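Local coordinates for stringent starvation protein A homolog (Haemophilus influenzae, PDB 3LYK), which probably forms an equimolar complex with the RNA polymerase holoenzyme, but not with the core enzyme, at residues Leu100-Asp105 with Cys155-Leu160. Residues are numbered along the deposited sequence; the frame is centred on the assembly and turned at random.
Sequences LRIEQD and CYVAPL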
ATOM      1  N   LEU B 100       3.272  -2.894  -6.572  1.00 22.76           N
ATOM      2  CA  LEU B 100       3.199  -1.454  -6.562  1.00 23.58           C
ATOM      3  C   LEU B 100       3.499  -0.901  -7.952  1.00 23.68           C
ATOM      4  O   LEU B 100       2.810   0.020  -8.410  1.00 24.37           O
ATOM      5  CB  LEU B 100       4.207  -0.857  -5.583  1.00 24.18           C
ATOM      6  CG  LEU B 100       4.346   0.670  -5.681  1.00 27.43           C
ATOM      7  CD1 LEU B 100       3.092   1.324  -5.166  1.00 31.18           C
ATOM      8  CD2 LEU B 100       5.565   1.194  -4.845  1.00 31.56           C
ATOM      9  N   ARG B 101       4.519  -1.448  -8.596  1.00 23.83           N
ATOM     10  CA  ARG B 101       4.939  -0.966  -9.904  1.00 25.38           C
ATOM     11  C   ARG B 101       3.916  -1.293 -11.008  1.00 26.53           C
ATOM     12  O   ARG B 101       3.673  -0.464 -11.897  1.00 27.43           O
ATOM     13  CB  ARG B 101       6.296  -1.532 -10.278  1.00 24.96           C
ATOM     14  CG  ARG B 101       7.464  -0.918  -9.440  1.00 28.44           C
ATOM     15  CD  ARG B 101       8.793  -1.545  -9.764  1.00 30.55           C
ATOM     16  NE  ARG B 101       8.997  -1.594 -11.205  1.00 37.99           N
ATOM     17  CZ  ARG B 101       9.373  -2.674 -11.880  1.00 41.23           C
ATOM     18  NH1 ARG B 101       9.645  -3.801 -11.240  1.00 44.52           N
ATOM     19  NH2 ARG B 101       9.481  -2.628 -13.205  1.00 44.06           N
ATOM     20  N   ILE B 102       3.339  -2.494 -10.956  1.00 25.81           N
ATOM     21  CA  ILE B 102       2.253  -2.838 -11.873  1.00 25.84           C
ATOM     22  C   ILE B 102       1.141  -1.826 -11.768  1.00 26.00           C
ATOM     23  O   ILE B 102       0.756  -1.210 -12.761  1.00 24.78           O
ATOM     24  CB  ILE B 102       1.775  -4.290 -11.678  1.00 25.38           C
ATOM     25  CG1 ILE B 102       2.893  -5.202 -12.156  1.00 23.74           C
ATOM     26  CG2 ILE B 102       0.435  -4.538 -12.442  1.00 24.87           C
ATOM     27  CD1 ILE B 102       2.822  -6.610 -11.594  1.00 26.29           C
ATOM     28  N   GLU B 103       0.687  -1.610 -10.547  1.00 27.15           N
ATOM     29  CA  GLU B 103      -0.375  -0.687 -10.248  1.00 29.23           C
ATOM     30  C   GLU B 103      -0.032   0.757 -10.662  1.00 29.84           C
ATOM     31  O   GLU B 103      -0.871   1.454 -11.257  1.00 30.73           O
ATOM     32  CB  GLU B 103      -0.677  -0.755  -8.755  1.00 30.12           C
ATOM     33  CG  GLU B 103      -2.110  -0.513  -8.382  1.00 35.37           C
ATOM     34  CD  GLU B 103      -2.369   0.926  -8.032  1.00 43.26           C
ATOM     35  OE1 GLU B 103      -1.424   1.593  -7.545  1.00 48.65           O
ATOM     36  OE2 GLU B 103      -3.512   1.403  -8.233  1.00 44.34           O
ATOM     37  N   GLN B 104       1.199   1.183 -10.405  1.00 28.83           N
ATOM     38  CA  GLN B 104       1.598   2.559 -10.661  1.00 29.76           C
ATOM     39  C   GLN B 104       1.829   2.840 -12.139  1.00 28.68           C
ATOM     40  O   GLN B 104       1.383   3.856 -12.654  1.00 28.26           O
ATOM     41  CB  GLN B 104       2.887   2.876  -9.878  1.00 30.73           C
ATOM     42  CG  GLN B 104       2.881   4.231  -9.280  1.00 36.29           C
ATOM     43  CD  GLN B 104       3.735   4.289  -7.995  1.00 42.25           C
ATOM     44  OE1 GLN B 104       3.205   4.231  -6.873  1.00 43.77           O
ATOM     45  NE2 GLN B 104       5.043   4.393  -8.164  1.00 40.18           N
ATOM     46  N   ASP B 105       2.538   1.939 -12.801  1.00 28.05           N
ATOM     47  CA  ASP B 105       2.953   2.104 -14.185  1.00 28.86           C
ATOM     48  C   ASP B 105       1.896   1.617 -15.221  1.00 29.69           C
ATOM     49  O   ASP B 105       1.661   2.303 -16.219  1.00 30.82           O
ATOM     50  CB  ASP B 105       4.251   1.332 -14.458  1.00 28.31           C
ATOM     51  CG  ASP B 105       5.445   1.801 -13.593  1.00 31.33           C
ATOM     52  OD1 ASP B 105       6.507   1.143 -13.659  1.00 32.96           O
ATOM     53  OD2 ASP B 105       5.339   2.799 -12.859  1.00 32.45           O
ATOM     54  N   CYS B 155      -2.522 -12.009  -9.314  1.00 21.33           N
ATOM     55  CA  CYS B 155      -3.795 -11.357  -9.068  1.00 21.56           C
ATOM     56  C   CYS B 155      -3.781  -9.900  -9.519  1.00 21.19           C
ATOM     57  O   CYS B 155      -4.847  -9.309  -9.676  1.00 20.81           O
ATOM     58  CB  CYS B 155      -4.216 -11.474  -7.603  1.00 20.84           C
ATOM     59  SG  CYS B 155      -4.400 -13.220  -7.114  1.00 24.62           S
ATOM     60  N   TYR B 156      -2.592  -9.320  -9.720  1.00 21.43           N
ATOM     61  CA  TYR B 156      -2.520  -7.985 -10.318  1.00 22.06           C
ATOM     62  C   TYR B 156      -2.420  -8.090 -11.851  1.00 21.69           C
ATOM     63  O   TYR B 156      -3.005  -7.292 -12.558  1.00 21.97           O
ATOM     64  CB  TYR B 156      -1.296  -7.165  -9.799  1.00 22.24           C
ATOM     65  CG  TYR B 156      -1.524  -6.445  -8.477  1.00 24.22           C
ATOM     66  CD1 TYR B 156      -1.665  -7.172  -7.289  1.00 23.45           C
ATOM     67  CD2 TYR B 156      -1.589  -5.049  -8.411  1.00 25.23           C
ATOM     68  CE1 TYR B 156      -1.886  -6.545  -6.077  1.00 25.64           C
ATOM     69  CE2 TYR B 156      -1.813  -4.391  -7.160  1.00 26.08           C
ATOM     70  CZ  TYR B 156      -1.954  -5.158  -6.015  1.00 25.41           C
ATOM     71  OH  TYR B 156      -2.175  -4.589  -4.784  1.00 25.78           O
ATOM     72  N   VAL B 157      -1.621  -9.025 -12.354  1.00 21.37           N
ATOM     73  CA  VAL B 157      -1.400  -9.110 -13.795  1.00 22.36           C
ATOM     74  C   VAL B 157      -2.638  -9.683 -14.548  1.00 22.93           C
ATOM     75  O   VAL B 157      -3.069  -9.100 -15.555  1.00 24.30           O
ATOM     76  CB  VAL B 157      -0.091  -9.894 -14.129  1.00 22.69           C
ATOM     77  CG1 VAL B 157       0.134  -9.968 -15.623  1.00 19.71           C
ATOM     78  CG2 VAL B 157       1.155  -9.198 -13.450  1.00 22.68           C
ATOM     79  N   ALA B 158      -3.210 -10.792 -14.062  1.00 21.82           N
ATOM     80  CA  ALA B 158      -4.330 -11.449 -14.769  1.00 21.65           C
ATOM     81  C   ALA B 158      -5.563 -10.545 -15.039  1.00 21.47           C
ATOM     82  O   ALA B 158      -6.058 -10.550 -16.139  1.00 21.43           O
ATOM     83  CB  ALA B 158      -4.748 -12.801 -14.099  1.00 20.46           C
ATOM     84  N   PRO B 159      -6.032  -9.747 -14.043  1.00 21.09           N
ATOM     85  CA  PRO B 159      -7.152  -8.878 -14.330  1.00 20.70           C
ATOM     86  C   PRO B 159      -6.824  -7.881 -15.436  1.00 21.03           C
ATOM     87  O   PRO B 159      -7.724  -7.457 -16.173  1.00 20.70           O
ATOM     88  CB  PRO B 159      -7.371  -8.142 -12.993  1.00 21.01           C
ATOM     89  CG  PRO B 159      -6.999  -9.161 -11.995  1.00 19.55           C
ATOM     90  CD  PRO B 159      -5.731  -9.754 -12.599  1.00 21.50           C
ATOM     91  N   LEU B 160      -5.558  -7.489 -15.520  1.00 20.33           N
ATOM     92  CA  LEU B 160      -5.140  -6.505 -16.518  1.00 21.47           C
ATOM     93  C   LEU B 160      -5.126  -7.108 -17.934  1.00 21.19           C
ATOM     94  O   LEU B 160      -5.579  -6.473 -18.878  1.00 21.05           O
ATOM     95  CB  LEU B 160      -3.768  -5.932 -16.180  1.00 21.31           C
ATOM     96  CG  LEU B 160      -3.208  -5.002 -17.257  1.00 24.93           C
ATOM     97  CD1 LEU B 160      -2.580  -3.804 -16.623  1.00 27.33           C
ATOM     98  CD2 LEU B 160      -2.180  -5.781 -18.075  1.00 26.41           C
TER
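Ile102 and Tyr156 mark the nearest backbone approach of two helices in the all-helical C-terminal domain of a GST-superfamily fold, their CA atoms 7.2 Å apart. Segments 100-105 and 155-160 run in roughly the same direction, axes 32° apart and 10.1 Å at closest approach. Helix 89-115 widens into a pi-type turn at 102-105, while helix 152-165 is kinked at Pro159, whose nitrogen cannot donate to the turn before.

No hydrogen bond joins the segments; aliphatic groups and one ring edge fill the buried seam. Ile102 reaches across with both branches. Its CG2, anti to the backbone N, meets the CB of Tyr156 at 4.1 Å. Its CD1 touches CG2 of Val157 at 3.6 Å, Ile102 and Val157 crossing at about a right angle. Tyr107 also packs on Ile102, and its hydroxyl hydrogen-bonds the backbone O of Tyr156, a polar tie beside the apolar contact. The Tyr156 side chain also touches Gln20, Arg69 and Met72 on helices 16-27 and 68-78 of the N-terminal thioredoxin-like domain. Beyond CG the Glu103 chain bends at chi2 (-94°) and carries its carboxylate away from helix 152-165, OE2 hydrogen-bonding the hydroxyl of Tyr17, a further link between the domains. Carboxylate and Tyr156 ring planes stand 82° apart. The aliphatic Glu103 CG lies at the ring edge, near its plane, 4.1 Å from Tyr156 CE2.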